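Sts-2 protein (PDB 3D4I) dephosphorylates substrates in an acid-dependent way through its histidine phosphatase (2H-phosphatase) domain, the part of this suppressor of T-cell receptor signalling studied here. Local coordinates at residues I7-G11 with C190-I196; Y172-V176 with P218-F224. All blocks are in the same frame, centred on the assembly; numbering follows the deposited sequence. Where two conformers were deposited one is given.

Contact 1 (I7-G11 with C190-I196)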
loop_
_atom_site.group_PDB
_atom_site.type_symbol
_atom_site.label_atom_id
_atom_site.label_comp_id
_atom_site.label_asym_id
_atom_site.label_seq_id
_atom_site.Cartn_x
_atom_site.Cartn_y
_atom_site.Cartn_z
ATOM N N ILE A 7 23.378 -21.112 -19.240
ATOM C CA ILE A 7 22.689 -22.023 -18.319
ATOM C C ILE A 7 22.044 -21.232 -17.173
ATOM O O ILE A 7 22.628 -20.271 -16.660
ATOM C CB ILE A 7 23.631 -23.134 -17.768
ATOM C CG1 ILE A 7 24.926 -22.535 -17.208
ATOM C CG2 ILE A 7 23.938 -24.172 -18.860
ATOM C CD1 ILE A 7 25.701 -23.465 -16.288
ATOM N N SER A 8 20.830 -21.621 -16.791
ATOM C CA SER A 8 20.112 -20.921 -15.723
ATOM C C SER A 8 20.808 -21.166 -14.390
ATOM O O SER A 8 21.464 -22.198 -14.206
ATOM C CB SER A 8 18.640 -21.354 -15.679
ATOM O OG SER A 8 18.547 -22.764 -15.718
ATOM N N ARG A 9 20.677 -20.211 -13.466
ATOM C CA ARG A 9 21.392 -20.293 -12.194
ATOM C C ARG A 9 20.412 -20.339 -11.044
ATOM O O ARG A 9 19.410 -19.609 -11.038
ATOM C CB ARG A 9 22.336 -19.098 -12.026
ATOM C CG ARG A 9 23.576 -19.184 -12.903
ATOM C CD ARG A 9 24.325 -17.861 -12.975
ATOM N NE ARG A 9 25.442 -17.975 -13.919
ATOM C CZ ARG A 9 26.736 -17.910 -13.592
ATOM N NH1 ARG A 9 27.110 -17.692 -12.338
ATOM N NH2 ARG A 9 27.663 -18.039 -14.536
ATOM N N ARG A 10 20.701 -21.218 -10.095
ATOM C CA ARG A 10 19.981 -21.278 -8.840
ATOM C C ARG A 10 20.032 -19.926 -8.113
ATOM O O ARG A 10 21.097 -19.309 -7.997
ATOM C CB ARG A 10 20.592 -22.359 -7.956
ATOM C CG ARG A 10 19.593 -22.941 -7.012
ATOM C CD ARG A 10 20.184 -23.979 -6.140
ATOM N NE ARG A 10 19.197 -24.333 -5.130
ATOM C CZ ARG A 10 19.415 -25.150 -4.106
ATOM N NH1 ARG A 10 20.608 -25.700 -3.931
ATOM N NH2 ARG A 10 18.424 -25.394 -3.246
ATOM N N GLY A 11 18.892 -19.488 -7.581
ATOM C CA GLY A 11 18.840 -18.217 -6.851
ATOM C C GLY A 11 18.273 -18.349 -5.448
ATOM O O GLY A 11 17.437 -19.227 -5.180
ATOM N N CYS A 190 17.146 -29.426 -2.254
ATOM C CA CYS A 190 17.143 -29.971 -3.616
ATOM C C CYS A 190 18.294 -29.307 -4.397
ATOM O O CYS A 190 18.068 -28.324 -5.104
ATOM C CB CYS A 190 15.794 -29.709 -4.301
ATOM S SG CYS A 190 14.302 -30.361 -3.433
ATOM N N PRO A 191 19.535 -29.839 -4.260
ATOM C CA PRO A 191 20.770 -29.163 -4.704
ATOM C C PRO A 191 20.974 -29.070 -6.223
ATOM O O PRO A 191 21.924 -28.411 -6.674
ATOM C CB PRO A 191 21.881 -30.006 -4.066
ATOM C CG PRO A 191 21.290 -31.353 -3.941
ATOM C CD PRO A 191 19.828 -31.156 -3.662
ATOM N N GLN A 192 20.098 -29.724 -6.988
ATOM C CA GLN A 192 20.089 -29.637 -8.454
ATOM C C GLN A 192 19.131 -28.552 -8.986
ATOM O O GLN A 192 19.199 -28.177 -10.157
ATOM C CB GLN A 192 19.736 -31.010 -9.059
ATOM C CG GLN A 192 20.916 -31.805 -9.612
ATOM C CD GLN A 192 22.119 -31.861 -8.693
ATOM O OE1 GLN A 192 22.122 -32.587 -7.692
ATOM N NE2 GLN A 192 23.165 -31.111 -9.041
ATOM N N ASP A 193 18.252 -28.054 -8.119
ATOM C CA ASP A 193 17.254 -27.026 -8.473
ATOM C C ASP A 193 17.843 -25.829 -9.217
ATOM O O ASP A 193 18.923 -25.349 -8.848
ATOM C CB ASP A 193 16.560 -26.527 -7.206
ATOM C CG ASP A 193 15.309 -25.733 -7.499
ATOM O OD1 ASP A 193 14.634 -26.018 -8.509
ATOM O OD2 ASP A 193 14.998 -24.829 -6.696
ATOM N N MET A 194 17.143 -25.344 -10.248
ATOM C CA MET A 194 17.646 -24.197 -11.030
ATOM C C MET A 194 16.798 -22.912 -11.039
ATOM O O MET A 194 17.076 -21.974 -11.806
ATOM C CB MET A 194 18.054 -24.626 -12.449
ATOM C CG MET A 194 19.299 -25.505 -12.441
ATOM S SD MET A 194 19.693 -26.376 -13.975
ATOM C CE MET A 194 21.254 -25.595 -14.410
ATOM N N GLY A 195 15.798 -22.848 -10.174
ATOM C CA GLY A 195 15.028 -21.618 -10.019
ATOM C C GLY A 195 15.374 -20.886 -8.732
ATOM O O GLY A 195 16.452 -21.100 -8.130
ATOM N N ILE A 196 14.465 -20.007 -8.322
ATOM C CA ILE A 196 14.661 -19.176 -7.140
ATOM C C ILE A 196 13.922 -19.712 -5.922
ATOM O O ILE A 196 12.738 -20.021 -5.987
ATOM C CB ILE A 196 14.225 -17.707 -7.407
ATOM C CG1 ILE A 196 14.965 -17.129 -8.624
ATOM C CG2 ILE A 196 14.401 -16.821 -6.133
ATOM C CD1 ILE A 196 14.532 -15.700 -8.993
HETATM O O HOH W 1 16.594 -22.651 -5.575
#
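Gly-11 N donates to Gly-195 O at 3.0 Å, a nearly straight bond (173° at the hydrogen). One residue on, Ile-196 CA turns its hydrogen toward Gly-11 O, 3.4 Å away, as the backbones of Gly-11 and Ile-196 pair in parallel. The side chain of Arg-10 leaves this buried end with CG anti to the backbone N (chi1 -152°) and continues extended over the 190-193 turn. Its CG lies 3.1 Å from Asp-193 O, and its guanidinium sets one face over Cys-190 O. The guanidinium and the Asp-193 carboxylate do not meet directly: a water accepts from Arg-10 NE at 3.1 Å and donates to both Asp-193 OD2 and Gly-195 O. Ile-187 O holds Arg-10 NH1, and Thr-90 OG1 holds Asp-193 OD2. The Ser-8 end is looser and exposed; there Met-194 adopts two conformers, in one of which CE comes to 3.4 Å from Ser-8 O. The type I turn 190-193 precedes, by two residues, strand 196-201, which pairs in parallel with strand 11-16, neighbouring strands in the central sheet of the histidine phosphatase fold.

Contact 2 (Y172-V176 with P218-F224)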
loop_
_atom_site.group_PDB
_atom_site.type_symbol
_atom_site.label_atom_id
_atom_site.label_comp_id
_atom_site.label_asym_id
_atom_site.label_seq_id
_atom_site.Cartn_x
_atom_site.Cartn_y
_atom_site.Cartn_z
ATOM N N TYR A 172 25.030 -13.342 19.682
ATOM C CA TYR A 172 25.189 -13.012 18.267
ATOM C C TYR A 172 25.903 -14.136 17.522
ATOM O O TYR A 172 25.441 -14.560 16.458
ATOM C CB TYR A 172 25.906 -11.669 18.076
ATOM C CG TYR A 172 26.220 -11.337 16.635
ATOM C CD1 TYR A 172 25.207 -10.978 15.740
ATOM C CD2 TYR A 172 27.532 -11.384 16.162
ATOM C CE1 TYR A 172 25.500 -10.677 14.404
ATOM C CE2 TYR A 172 27.829 -11.091 14.820
ATOM C CZ TYR A 172 26.819 -10.738 13.960
ATOM O OH TYR A 172 27.126 -10.440 12.653
ATOM N N ASP A 173 27.012 -14.618 18.085
ATOM C CA ASP A 173 27.760 -15.742 17.495
ATOM C C ASP A 173 26.897 -16.993 17.277
ATOM O O ASP A 173 26.984 -17.652 16.229
ATOM C CB ASP A 173 29.022 -16.089 18.313
ATOM C CG ASP A 173 30.112 -15.019 18.212
ATOM O OD1 ASP A 173 30.149 -14.242 17.229
ATOM O OD2 ASP A 173 30.952 -14.951 19.135
ATOM N N GLN A 174 26.072 -17.314 18.267
ATOM C CA GLN A 174 25.156 -18.454 18.172
ATOM C C GLN A 174 24.079 -18.231 17.127
ATOM O O GLN A 174 23.755 -19.162 16.342
ATOM C CB GLN A 174 24.529 -18.743 19.524
ATOM C CG GLN A 174 25.509 -19.450 20.450
ATOM C CD GLN A 174 25.025 -19.553 21.868
ATOM O OE1 GLN A 174 24.237 -18.735 22.326
ATOM N NE2 GLN A 174 25.512 -20.566 22.587
ATOM N N TYR A 175 23.528 -17.006 17.125
ATOM C CA TYR A 175 22.554 -16.584 16.101
ATOM C C TYR A 175 23.098 -16.751 14.676
ATOM O O TYR A 175 22.453 -17.378 13.832
ATOM C CB TYR A 175 22.104 -15.124 16.333
ATOM C CG TYR A 175 21.403 -14.536 15.121
ATOM C CD1 TYR A 175 20.124 -14.941 14.779
ATOM C CD2 TYR A 175 22.044 -13.598 14.304
ATOM C CE1 TYR A 175 19.484 -14.425 13.662
ATOM C CE2 TYR A 175 21.419 -13.082 13.176
ATOM C CZ TYR A 175 20.134 -13.493 12.867
ATOM O OH TYR A 175 19.495 -13.015 11.746
ATOM N N VAL A 176 24.256 -16.153 14.391
ATOM C CA VAL A 176 24.815 -16.233 13.027
ATOM C C VAL A 176 25.128 -17.682 12.624
ATOM O O VAL A 176 24.961 -18.069 11.456
ATOM C CB VAL A 176 26.039 -15.274 12.791
ATOM C CG1 VAL A 176 25.597 -13.814 12.945
ATOM C CG2 VAL A 176 27.196 -15.584 13.722
ATOM N N PRO A 218 30.979 -13.685 9.603
ATOM C CA PRO A 218 29.967 -12.783 10.159
ATOM C C PRO A 218 30.516 -11.370 10.302
ATOM O O PRO A 218 31.700 -11.198 10.606
ATOM C CB PRO A 218 29.689 -13.403 11.533
ATOM C CG PRO A 218 29.948 -14.882 11.309
ATOM C CD PRO A 218 31.192 -14.864 10.470
ATOM N N ARG A 219 29.674 -10.369 10.047
ATOM C CA ARG A 219 30.018 -8.979 10.323
ATOM C C ARG A 219 30.134 -8.838 11.825
ATOM O O ARG A 219 29.496 -9.585 12.558
ATOM C CB ARG A 219 28.905 -8.044 9.848
ATOM C CG ARG A 219 28.757 -7.941 8.376
ATOM C CD ARG A 219 27.742 -6.891 8.020
ATOM N NE ARG A 219 27.479 -6.901 6.583
ATOM C CZ ARG A 219 28.109 -6.143 5.695
ATOM N NH1 ARG A 219 29.064 -5.308 6.079
ATOM N NH2 ARG A 219 27.784 -6.226 4.414
ATOM N N GLU A 220 30.949 -7.887 12.287
ATOM C CA GLU A 220 30.960 -7.497 13.694
ATOM C C GLU A 220 29.524 -7.110 14.089
ATOM O O GLU A 220 28.804 -6.508 13.301
ATOM C CB GLU A 220 31.910 -6.313 13.908
ATOM C CG GLU A 220 32.322 -6.055 15.361
ATOM C CD GLU A 220 31.390 -5.083 16.107
ATOM O OE1 GLU A 220 30.907 -4.106 15.487
ATOM O OE2 GLU A 220 31.153 -5.290 17.324
ATOM N N CYS A 221 29.126 -7.471 15.306
ATOM C CA CYS A 221 27.742 -7.303 15.751
ATOM C C CYS A 221 27.199 -5.891 15.580
ATOM O O CYS A 221 26.059 -5.725 15.153
ATOM C CB CYS A 221 27.597 -7.731 17.208
ATOM S SG CYS A 221 25.900 -7.641 17.803
ATOM N N GLY A 222 28.010 -4.888 15.940
ATOM C CA GLY A 222 27.615 -3.470 15.866
ATOM C C GLY A 222 27.383 -3.018 14.441
ATOM O O GLY A 222 26.438 -2.295 14.147
ATOM N N ASP A 223 28.268 -3.472 13.559
ATOM C CA ASP A 223 28.177 -3.276 12.125
ATOM C C ASP A 223 26.910 -3.927 11.558
ATOM O O ASP A 223 26.206 -3.328 10.737
ATOM C CB ASP A 223 29.446 -3.868 11.492
ATOM C CG ASP A 223 30.637 -2.937 11.603
ATOM O OD1 ASP A 223 30.437 -1.700 11.588
ATOM O OD2 ASP A 223 31.772 -3.443 11.703
ATOM N N PHE A 224 26.627 -5.146 12.007
ATOM C CA PHE A 224 25.408 -5.885 11.603
ATOM C C PHE A 224 24.155 -5.091 12.042
ATOM O O PHE A 224 23.286 -4.798 11.230
ATOM C CB PHE A 224 25.484 -7.289 12.203
ATOM C CG PHE A 224 24.179 -8.057 12.236
ATOM C CD1 PHE A 224 23.717 -8.729 11.108
ATOM C CD2 PHE A 224 23.471 -8.189 13.432
ATOM C CE1 PHE A 224 22.514 -9.466 11.157
ATOM C CE2 PHE A 224 22.275 -8.934 13.490
ATOM C CZ PHE A 224 21.811 -9.567 12.346
HETATM O O HOH W 2 26.789 -11.299 9.849
#
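Tyr-172 reaches from the first turn of helix 172-187 across the start of helix 221-229, and its ring is covered on both faces. With CG anti to the backbone N (chi1 174°), the side chain points at the second segment from its root. Its CB already lies 4.0 Å from Cys-221 SG. At CG and CD1 the same sulfur sits over the ring in a sulfur-aromatic contact, while CD2 meets Cys-221 CB. Cys-221 CA stands almost above the ring centre, 4.0 Å from the centroid and close to the ring normal, a CH-pi contact; Val-176 CG1, from Tyr-172's own helix, covers the opposite face toward the rim. Farther out, CE1 comes to 3.4 Å from Phe-224 CD2, over one face of the phenylalanine ring, with the ring planes 49° apart. On the other side CE2 approaches Arg-219 O. The tip, OH, donates to Arg-219 O at 2.5 Å, a short bond tilted 30° from the carbonyl plane. A water donates to that hydroxyl at 3.0 Å and accepts from Arg-219 N, so the hydroxyl is tied to Arg-219 both directly, at O, and through water, at N.

Beside this, Val-176 CG2 touches Pro-218 CG at 3.7 Å, and Tyr-175 CE2 meets Phe-224 CZ at 3.6 Å. Tyr-175 stacks on Trp-128 and bonds through its OH to Ser-208, whereas Arg-219 NE makes a salt bridge to Asp-207 OD1 and its side chain packs on Trp-271 of the second subunit. Glu-220, the N-cap, accepts weakly through OE1 from Gly-222 N and Asp-223 N. The arrangement is an aromatic cluster of Tyr-172, Tyr-175 and Phe-224 between two helix N-termini, joining helices 172-187 and 221-229 within the histidine phosphatase domain.

Contacts 1 and 2 are separate, their centres 28 Å apart and their nearest atoms about 18 Å apart. Helix 172-187 connects them: contact 2 engages its first turn, while Ile-187, its last residue, accepts through its O from Arg-10 NH1 of contact 1. Contact 1 lies where the N-terminal region enters the central sheet beside strand 196-201, and contact 2 fastens the far end of the same helix to helix 221-229. Strands 11-16 and 196-201, which start at contact 1, run toward the loops that in this family carry the catalytic histidines; neither contact contains a residue identified as catalytic. Arg-219 of contact 2 touches the second subunit, which does not reach contact 1.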